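Local coordinates for protein 4-hydroxy-tetrahydrodipicolinate synthase (Methylacidiphilum fumariolicum SolV, PDB 6T3T) that probably condenses pyruvate with aspartate semialdehyde through a Schiff base to give 4-hydroxy-tetrahydrodipicolinate, a step of lysine biosynthesis, at residues I143-V148 against V171-E176; K72-T77 against P129-N134; M245-P250 against P276-K281. All blocks are in the same frame, centred on the assembly; numbering follows the deposited sequence.

Interaction 1 (I143-V148 against V171-E176)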
loop_
_atom_site.group_PDB
_atom_site.type_symbol
_atom_site.label_atom_id
_atom_site.label_comp_id
_atom_site.label_asym_id
_atom_site.label_seq_id
_atom_site.Cartn_x
_atom_site.Cartn_y
_atom_site.Cartn_z
ATOM N N ILE A 143 -0.295 13.499 9.437
ATOM C CA ILE A 143 0.434 14.571 10.098
ATOM C C ILE A 143 1.789 13.998 10.476
ATOM O O ILE A 143 1.877 13.141 11.354
ATOM C CB ILE A 143 -0.291 15.119 11.331
ATOM C CG1 ILE A 143 -1.769 15.405 11.017
ATOM C CG2 ILE A 143 0.437 16.399 11.816
ATOM C CD1 ILE A 143 -2.593 15.745 12.266
ATOM N N ALA A 144 2.835 14.424 9.773
ATOM C CA ALA A 144 4.177 13.943 10.076
ATOM C C ALA A 144 4.584 14.319 11.501
ATOM O O ALA A 144 4.151 15.346 12.048
ATOM C CB ALA A 144 5.186 14.528 9.089
ATOM N N VAL A 145 5.436 13.466 12.084
ATOM C CA VAL A 145 5.958 13.665 13.439
ATOM C C VAL A 145 6.641 15.023 13.554
ATOM O O VAL A 145 6.472 15.739 14.548
ATOM C CB VAL A 145 6.934 12.529 13.820
ATOM C CG1 VAL A 145 7.684 12.861 15.106
ATOM C CG2 VAL A 145 6.209 11.182 13.959
ATOM N N ASP A 146 7.465 15.372 12.561
ATOM C CA ASP A 146 8.142 16.661 12.603
ATOM C C ASP A 146 7.140 17.804 12.579
ATOM O O ASP A 146 7.323 18.810 13.277
ATOM C CB ASP A 146 9.107 16.785 11.426
ATOM C CG ASP A 146 9.653 18.163 11.284
ATOM O OD1 ASP A 146 10.612 18.483 12.026
ATOM O OD2 ASP A 146 9.103 18.942 10.458
ATOM N N THR A 147 6.041 17.633 11.830
ATOM C CA THR A 147 4.987 18.647 11.777
ATOM C C THR A 147 4.304 18.793 13.124
ATOM O O THR A 147 4.064 19.916 13.575
ATOM C CB THR A 147 3.945 18.302 10.707
ATOM O OG1 THR A 147 4.571 18.288 9.422
ATOM C CG2 THR A 147 2.778 19.328 10.685
ATOM N N VAL A 148 3.975 17.674 13.776
ATOM C CA VAL A 148 3.458 17.728 15.148
ATOM C C VAL A 148 4.444 18.451 16.068
ATOM O O VAL A 148 4.049 19.282 16.897
ATOM C CB VAL A 148 3.147 16.308 15.671
ATOM C CG1 VAL A 148 2.673 16.377 17.083
ATOM C CG2 VAL A 148 2.099 15.609 14.808
ATOM N N VAL A 171 3.582 6.097 17.547
ATOM C CA VAL A 171 3.562 6.532 18.941
ATOM C C VAL A 171 4.986 6.632 19.487
ATOM O O VAL A 171 5.362 7.634 20.112
ATOM C CB VAL A 171 2.670 5.602 19.786
ATOM C CG1 VAL A 171 2.725 5.996 21.238
ATOM C CG2 VAL A 171 1.213 5.670 19.296
ATOM N N SER A 172 5.816 5.627 19.216
ATOM C CA SER A 172 7.210 5.692 19.660
ATOM C C SER A 172 7.929 6.908 19.089
ATOM O O SER A 172 8.732 7.537 19.787
ATOM C CB SER A 172 7.970 4.417 19.267
ATOM O OG SER A 172 7.507 3.305 19.999
ATOM N N GLN A 173 7.678 7.240 17.813
ATOM C CA GLN A 173 8.294 8.434 17.227
ATOM C C GLN A 173 7.772 9.707 17.890
ATOM O O GLN A 173 8.543 10.640 18.163
ATOM C CB GLN A 173 8.053 8.472 15.710
ATOM C CG GLN A 173 8.972 7.515 14.901
ATOM C CD GLN A 173 8.423 7.120 13.518
ATOM O OE1 GLN A 173 7.235 7.256 13.245
ATOM N NE2 GLN A 173 9.299 6.598 12.657
ATOM N N LEU A 174 6.469 9.767 18.152
ATOM C CA LEU A 174 5.900 10.950 18.789
ATOM C C LEU A 174 6.474 11.152 20.191
ATOM O O LEU A 174 6.811 12.284 20.574
ATOM C CB LEU A 174 4.375 10.841 18.808
ATOM C CG LEU A 174 3.741 11.011 17.431
ATOM C CD1 LEU A 174 2.266 10.609 17.424
ATOM C CD2 LEU A 174 3.925 12.458 16.975
ATOM N N VAL A 175 6.596 10.069 20.980
ATOM C CA VAL A 175 7.182 10.212 22.315
ATOM C C VAL A 175 8.660 10.617 22.217
ATOM O O VAL A 175 9.124 11.471 22.981
ATOM C CB VAL A 175 6.951 8.946 23.166
ATOM C CG1 VAL A 175 5.467 8.720 23.382
ATOM C CG2 VAL A 175 7.492 7.753 22.505
ATOM N N GLU A 176 9.407 10.081 21.238
ATOM C CA GLU A 176 10.771 10.579 21.025
ATOM C C GLU A 176 10.784 12.086 20.807
ATOM O O GLU A 176 11.648 12.787 21.337
ATOM C CB GLU A 176 11.411 9.968 19.773
ATOM C CG GLU A 176 12.472 8.913 19.939
ATOM C CD GLU A 176 13.596 9.283 20.891
ATOM O OE1 GLU A 176 14.442 10.162 20.604
ATOM O OE2 GLU A 176 13.652 8.623 21.936
#

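Interaction 2 (K72-T77 against P129-N134). With SO4 (sulfate ion), chain E.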
loop_
_atom_site.group_PDB
_atom_site.type_symbol
_atom_site.label_atom_id
_atom_site.label_comp_id
_atom_site.label_asym_id
_atom_site.label_seq_id
_atom_site.Cartn_x
_atom_site.Cartn_y
_atom_site.Cartn_z
ATOM N N LYS A 72 -15.306 16.251 30.834
ATOM C CA LYS A 72 -14.781 17.170 29.827
ATOM C C LYS A 72 -15.455 16.978 28.478
ATOM O O LYS A 72 -15.934 15.893 28.138
ATOM C CB LYS A 72 -13.281 16.985 29.649
ATOM C CG LYS A 72 -12.513 17.017 30.935
ATOM C CD LYS A 72 -12.250 18.448 31.345
ATOM C CE LYS A 72 -11.496 18.518 32.650
ATOM N NZ LYS A 72 -11.418 19.931 33.133
ATOM N N ILE A 73 -15.457 18.041 27.688
ATOM C CA ILE A 73 -15.932 17.987 26.315
ATOM C C ILE A 73 -14.846 18.546 25.407
ATOM O O ILE A 73 -14.407 19.693 25.590
ATOM C CB ILE A 73 -17.231 18.775 26.112
ATOM C CG1 ILE A 73 -18.325 18.242 27.038
ATOM C CG2 ILE A 73 -17.649 18.685 24.655
ATOM C CD1 ILE A 73 -19.600 19.059 26.953
ATOM N N PHE A 74 -14.408 17.741 24.436
ATOM C CA PHE A 74 -13.568 18.219 23.345
ATOM C C PHE A 74 -14.376 18.056 22.069
ATOM O O PHE A 74 -14.563 16.935 21.582
ATOM C CB PHE A 74 -12.228 17.482 23.275
ATOM C CG PHE A 74 -11.236 17.968 24.284
ATOM C CD1 PHE A 74 -11.435 17.739 25.641
ATOM C CD2 PHE A 74 -10.124 18.701 23.886
ATOM C CE1 PHE A 74 -10.515 18.191 26.589
ATOM C CE2 PHE A 74 -9.193 19.173 24.833
ATOM C CZ PHE A 74 -9.401 18.924 26.190
ATOM N N ALA A 75 -14.874 19.176 21.552
ATOM C CA ALA A 75 -15.762 19.166 20.403
ATOM C C ALA A 75 -14.992 19.014 19.091
ATOM O O ALA A 75 -13.949 19.636 18.888
ATOM C CB ALA A 75 -16.582 20.456 20.387
ATOM N N GLY A 76 -15.532 18.209 18.187
ATOM C CA GLY A 76 -15.004 18.143 16.841
ATOM C C GLY A 76 -15.323 19.380 16.018
ATOM O O GLY A 76 -16.480 19.652 15.670
ATOM N N THR A 77 -14.280 20.143 15.688
ATOM C CA THR A 77 -14.431 21.385 14.937
ATOM C C THR A 77 -13.489 21.441 13.734
ATOM O O THR A 77 -13.167 22.527 13.250
ATOM C CB THR A 77 -14.235 22.614 15.840
ATOM O OG1 THR A 77 -12.918 22.642 16.390
ATOM C CG2 THR A 77 -15.273 22.630 16.994
ATOM N N PRO A 129 -7.636 24.642 24.556
ATOM C CA PRO A 129 -6.708 23.544 24.244
ATOM C C PRO A 129 -7.180 22.805 23.003
ATOM O O PRO A 129 -8.380 22.690 22.753
ATOM C CB PRO A 129 -6.779 22.644 25.485
ATOM C CG PRO A 129 -7.318 23.548 26.574
ATOM C CD PRO A 129 -8.279 24.457 25.872
ATOM N N ILE A 130 -6.217 22.266 22.245
ATOM C CA ILE A 130 -6.480 21.617 20.965
ATOM C C ILE A 130 -5.894 20.208 20.961
ATOM O O ILE A 130 -4.759 20.004 21.394
ATOM C CB ILE A 130 -5.897 22.433 19.806
ATOM C CG1 ILE A 130 -6.866 23.579 19.462
ATOM C CG2 ILE A 130 -5.638 21.541 18.594
ATOM C CD1 ILE A 130 -6.198 24.747 18.849
ATOM N N LEU A 131 -6.683 19.236 20.513
ATOM C CA LEU A 131 -6.179 17.908 20.168
ATOM C C LEU A 131 -6.141 17.796 18.648
ATOM O O LEU A 131 -7.157 18.028 17.985
ATOM C CB LEU A 131 -7.057 16.806 20.773
ATOM C CG LEU A 131 -7.135 16.618 22.296
ATOM C CD1 LEU A 131 -8.307 15.704 22.633
ATOM C CD2 LEU A 131 -5.847 16.010 22.873
ATOM N N LEU A 132 -4.969 17.492 18.100
ATOM C CA LEU A 132 -4.854 17.146 16.694
ATOM C C LEU A 132 -5.465 15.773 16.467
ATOM O O LEU A 132 -5.649 14.987 17.401
ATOM C CB LEU A 132 -3.383 17.126 16.246
ATOM C CG LEU A 132 -2.542 18.402 16.415
ATOM C CD1 LEU A 132 -1.111 18.193 15.914
ATOM C CD2 LEU A 132 -3.216 19.622 15.718
ATOM N N TYR A 133 -5.778 15.470 15.210
ATOM C CA TYR A 133 -6.379 14.178 14.916
ATOM C C TYR A 133 -5.826 13.675 13.587
ATOM O O TYR A 133 -6.168 14.198 12.528
ATOM C CB TYR A 133 -7.897 14.294 14.930
ATOM C CG TYR A 133 -8.714 13.073 14.574
ATOM C CD1 TYR A 133 -8.172 11.796 14.564
ATOM C CD2 TYR A 133 -10.057 13.216 14.276
ATOM C CE1 TYR A 133 -8.942 10.700 14.229
ATOM C CE2 TYR A 133 -10.841 12.138 13.955
ATOM C CZ TYR A 133 -10.290 10.886 13.927
ATOM O OH TYR A 133 -11.112 9.845 13.591
ATOM N N ASN A 134 -4.938 12.687 13.658
ATOM C CA ASN A 134 -4.289 12.127 12.480
ATOM C C ASN A 134 -5.011 10.847 12.089
ATOM O O ASN A 134 -5.046 9.893 12.871
ATOM C CB ASN A 134 -2.821 11.835 12.740
ATOM C CG ASN A 134 -2.153 11.255 11.526
ATOM O OD1 ASN A 134 -2.316 11.784 10.415
ATOM N ND2 ASN A 134 -1.474 10.120 11.700
HETATM S S SO4 E . -14.189 10.516 15.766
HETATM O O1 SO4 E . -15.624 10.287 15.964
HETATM O O2 SO4 E . -13.622 11.396 16.778
HETATM O O3 SO4 E . -13.978 11.225 14.509
HETATM O O4 SO4 E . -13.527 9.221 15.814
#

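Interaction 3 (M245-P250 against P276-K281)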
loop_
_atom_site.group_PDB
_atom_site.type_symbol
_atom_site.label_atom_id
_atom_site.label_comp_id
_atom_site.label_asym_id
_atom_site.label_seq_id
_atom_site.Cartn_x
_atom_site.Cartn_y
_atom_site.Cartn_z
ATOM N N MET A 245 -15.526 -2.163 13.344
ATOM C CA MET A 245 -15.018 -1.674 12.062
ATOM C C MET A 245 -15.338 -2.617 10.901
ATOM O O MET A 245 -14.706 -2.515 9.850
ATOM C CB MET A 245 -13.498 -1.468 12.124
ATOM C CG MET A 245 -13.078 -0.204 12.814
ATOM S SD MET A 245 -11.267 0.055 12.867
ATOM C CE MET A 245 -10.787 -1.322 13.863
ATOM N N ILE A 246 -16.321 -3.508 11.052
ATOM C CA ILE A 246 -16.623 -4.484 10.001
ATOM C C ILE A 246 -17.039 -3.777 8.710
ATOM O O ILE A 246 -16.769 -4.266 7.608
ATOM C CB ILE A 246 -17.688 -5.486 10.498
ATOM C CG1 ILE A 246 -17.794 -6.700 9.575
ATOM C CG2 ILE A 246 -19.047 -4.810 10.675
ATOM C CD1 ILE A 246 -18.482 -7.893 10.243
ATOM N N GLU A 247 -17.739 -2.647 8.828
ATOM C CA GLU A 247 -17.860 -1.617 7.805
ATOM C C GLU A 247 -17.559 -0.289 8.496
ATOM O O GLU A 247 -17.326 -0.253 9.708
ATOM C CB GLU A 247 -19.244 -1.633 7.127
ATOM C CG GLU A 247 -19.596 -3.003 6.490
ATOM C CD GLU A 247 -21.004 -3.080 5.914
ATOM O OE1 GLU A 247 -21.560 -2.038 5.492
ATOM O OE2 GLU A 247 -21.580 -4.197 5.910
ATOM N N THR A 248 -17.563 0.807 7.733
ATOM C CA THR A 248 -17.064 2.080 8.249
ATOM C C THR A 248 -17.843 2.581 9.466
ATOM O O THR A 248 -19.076 2.683 9.447
ATOM C CB THR A 248 -17.068 3.150 7.153
ATOM O OG1 THR A 248 -16.429 4.335 7.659
ATOM C CG2 THR A 248 -18.486 3.505 6.715
ATOM N N ASN A 249 -17.104 2.841 10.539
ATOM C CA ASN A 249 -17.614 3.571 11.683
ATOM C C ASN A 249 -18.286 4.860 11.209
ATOM O O ASN A 249 -17.728 5.558 10.363
ATOM C CB ASN A 249 -16.445 3.870 12.624
ATOM C CG ASN A 249 -16.861 4.675 13.826
ATOM O OD1 ASN A 249 -17.702 4.255 14.617
ATOM N ND2 ASN A 249 -16.301 5.856 13.951
ATOM N N PRO A 250 -19.474 5.228 11.734
ATOM C CA PRO A 250 -20.225 4.660 12.870
ATOM C C PRO A 250 -21.342 3.671 12.565
ATOM O O PRO A 250 -22.191 3.501 13.447
ATOM C CB PRO A 250 -20.849 5.900 13.502
ATOM C CG PRO A 250 -21.240 6.733 12.266
ATOM C CD PRO A 250 -20.076 6.504 11.282
ATOM N N PRO A 276 -26.121 -7.922 5.308
ATOM C CA PRO A 276 -26.723 -8.831 6.309
ATOM C C PRO A 276 -25.734 -9.750 7.002
ATOM O O PRO A 276 -25.874 -10.003 8.202
ATOM C CB PRO A 276 -27.762 -9.634 5.492
ATOM C CG PRO A 276 -27.554 -9.245 4.047
ATOM C CD PRO A 276 -26.904 -7.892 4.061
ATOM N N GLN A 277 -24.728 -10.249 6.286
ATOM C CA GLN A 277 -23.754 -11.123 6.924
ATOM C C GLN A 277 -22.943 -10.390 7.973
ATOM O O GLN A 277 -22.540 -11.000 8.973
ATOM C CB GLN A 277 -22.823 -11.739 5.878
ATOM C CG GLN A 277 -21.836 -10.737 5.252
ATOM C CD GLN A 277 -22.345 -10.063 3.968
ATOM O OE1 GLN A 277 -23.569 -10.010 3.685
ATOM N NE2 GLN A 277 -21.396 -9.551 3.169
ATOM N N ASN A 278 -22.675 -9.096 7.766
ATOM C CA ASN A 278 -21.901 -8.329 8.737
ATOM C C ASN A 278 -22.758 -7.952 9.927
ATOM O O ASN A 278 -22.260 -7.903 11.062
ATOM C CB ASN A 278 -21.300 -7.082 8.071
ATOM C CG ASN A 278 -20.300 -7.440 6.982
ATOM O OD1 ASN A 278 -19.673 -8.490 7.059
ATOM N ND2 ASN A 278 -20.156 -6.581 5.953
ATOM N N LEU A 279 -24.044 -7.700 9.677
ATOM C CA LEU A 279 -25.002 -7.509 10.754
ATOM C C LEU A 279 -25.044 -8.731 11.661
ATOM O O LEU A 279 -25.036 -8.603 12.891
ATOM C CB LEU A 279 -26.398 -7.234 10.172
ATOM C CG LEU A 279 -27.567 -7.004 11.164
ATOM C CD1 LEU A 279 -27.334 -5.717 11.944
ATOM C CD2 LEU A 279 -28.959 -6.956 10.508
ATOM N N GLU A 280 -25.090 -9.934 11.064
ATOM C CA GLU A 280 -25.165 -11.142 11.876
ATOM C C GLU A 280 -23.892 -11.343 12.678
ATOM O O GLU A 280 -23.944 -11.726 13.852
ATOM C CB GLU A 280 -25.413 -12.364 11.004
ATOM C CG GLU A 280 -25.349 -13.680 11.785
ATOM C CD GLU A 280 -26.530 -13.852 12.747
ATOM O OE1 GLU A 280 -27.512 -13.079 12.635
ATOM O OE2 GLU A 280 -26.475 -14.763 13.610
ATOM N N LYS A 281 -22.741 -11.140 12.039
ATOM C CA LYS A 281 -21.471 -11.229 12.740
ATOM C C LYS A 281 -21.432 -10.251 13.909
ATOM O O LYS A 281 -21.038 -10.617 15.020
ATOM C CB LYS A 281 -20.325 -10.963 11.761
ATOM C CG LYS A 281 -18.947 -10.911 12.379
ATOM C CD LYS A 281 -18.535 -12.280 12.876
ATOM C CE LYS A 281 -17.227 -12.219 13.655
ATOM N NZ LYS A 281 -17.031 -13.479 14.468
#

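Interaction 1 (I143-V148 against V171-E176)
Val145 sets one methyl against the helix 168-177. Its CG2 lies 3.7 Å from Gln173 CB and 4.0 Å from Leu174 CD2. This methyl therefore meets two successive residues of the facing helix. The side chains of Val145 and Gln173 cross at about a right angle. Val148, one turn further along helix 145-154, reaches the same Leu174 branch, with CG1 4.1 Å from CD2. Leu174 CD2 thus meets both valines, and its side chain runs roughly perpendicular to that of Val148. Leu174 leaves its backbone alongside the other helix, but chi1 of -71°, with CG anti to the carbonyl carbon, helps bring CD2 round to the valines. Val145 and Leu174 have the closest CA atoms across the contact, 6.0 Å apart.

Ala144 is the N-cap residue of helix 145-154. Its backbone N, like Thr147 OG1, is hydrogen-bonded to Gln112 OE1, which fastens the start of that helix. Inward, Val148 also rests on Ile161 of strand 158-163, and Leu174 on Ile184 of strand 183-186. Outward, Ser172 OG is hydrogen-bonded to His234 NE2 of the second subunit, and Gln173 packs on Tyr238 of that subunit.

The contact joins two successive helices of the outer layer of a TIM barrel, with strand 158-163 between them in the chain. No hydrogen bond crosses between the segments. The contacts of Val145, Val148 and Leu174 are apolar, so the fit depends on the shape of the methyl groups rather than on bond direction.

Interaction 2 (K72-T77 against P129-N134)
Phe74 and Leu131 meet from strands that are not neighbours in the sheet. The fold is a TIM barrel of eight parallel strands, and strand 99-103 separates 72-76 from 130-134. The backbones stay apart, with Phe74 CA and Leu131 CA 8.0 Å from each other. No hydrogen bond links the segments. Side chains span the gap instead.

Both side chains start out toward the opposite segment. In Phe74, chi1 of -79° sets CG anti to the carbonyl carbon and sends the ring across to the other strand. Its CD2 atom comes 3.7 Å from Leu131 CD1, and the methyl approaches the ring obliquely. The two side chains cross at about a right angle. Phe74 CE2 also reaches Pro129, 4.3 Å from its CB. Leu131 rests on Leu101 of the intervening strand, and Phe74 touches Ile3. The contact is buried and apolar.

This contact lies inside the barrel, nearer the start of the strands. Tyr133, the predicted proton donor/acceptor, is further along, toward the C-terminal ends, where the active site of a TIM barrel opens. It packs on Lys162, the predicted Schiff-base lysine, and on Tyr107 of the third subunit. The Leu131 side chain is about 6 Å from that of Lys162.

A sulfate ion, probably from the crystallisation liquor, lies in this predicted site and is hydrogen-bonded to Thr44 OG1 and Thr45 N. Its O3 sits at the edge of the Tyr133 ring, near the ring plane, 3.3 Å from Tyr133 CE2.

Interaction 3 (M245-P250 against P276-K281)
The loop between helices 227-243 and 251-259 meets the first turns of the C-terminal helix 276-295 through Glu247 and Asn278. Asn278 ND2 donates a hydrogen bond of 2.8 Å to Glu247 OE2. The bond is almost straight, at 178°. The acceptor lies nearly in the amide plane of Asn278, while the donor meets the anti side of the carboxylate, somewhat out of its plane. The two flat groups are steeply turned, with planes 74° apart. OE2 also accepts a hydrogen bond from Gln275 N, just before the helix. Two N-H groups thus hold this oxygen at the helix start, where the helix dipole would probably favour a negative charge.

Ile246 lies over one face of the Asn278 amide. CG1 is anti to the backbone N (chi1 -167°) and the chain runs on extended, so CD1 reaches the helix. CD1 is 3.5 Å from Asn278 OD1 and 3.7 Å from Lys281 CG. The aliphatic base of Lys281 makes this contact, while its amine end turns off from the loop.

The contact is at the surface, remote from the predicted active site. Ile246 also touches Pro252 of helix 251-259, and Leu279 touches Thr255 of the same helix. On the loop side, Glu247 packs on Ser111 of the third subunit. The loop thus fits between the C-terminal helices and a neighbouring subunit.

From the N terminus, interaction 2 comes first. It bridges the third and fifth barrel strands and closes a loop of 51 residues that holds the fourth strand. Interaction 1 follows, closing 22 residues around strand 158-163 and tying two outer helices. Interaction 3 is last and joins a loop to the C-terminal helix across 25 residues. The three are in series, so none nests in or crosses another. Interactions 1 and 2 touch: Ile143 N is probably hydrogen-bonded to Asn134 OD1, and Val148 packs on Leu132. The barrel wall is thus tied to its helical layer. Interaction 3 stands apart, its nearest atoms about 7 Å from interaction 2 and about 15 Å from interaction 1.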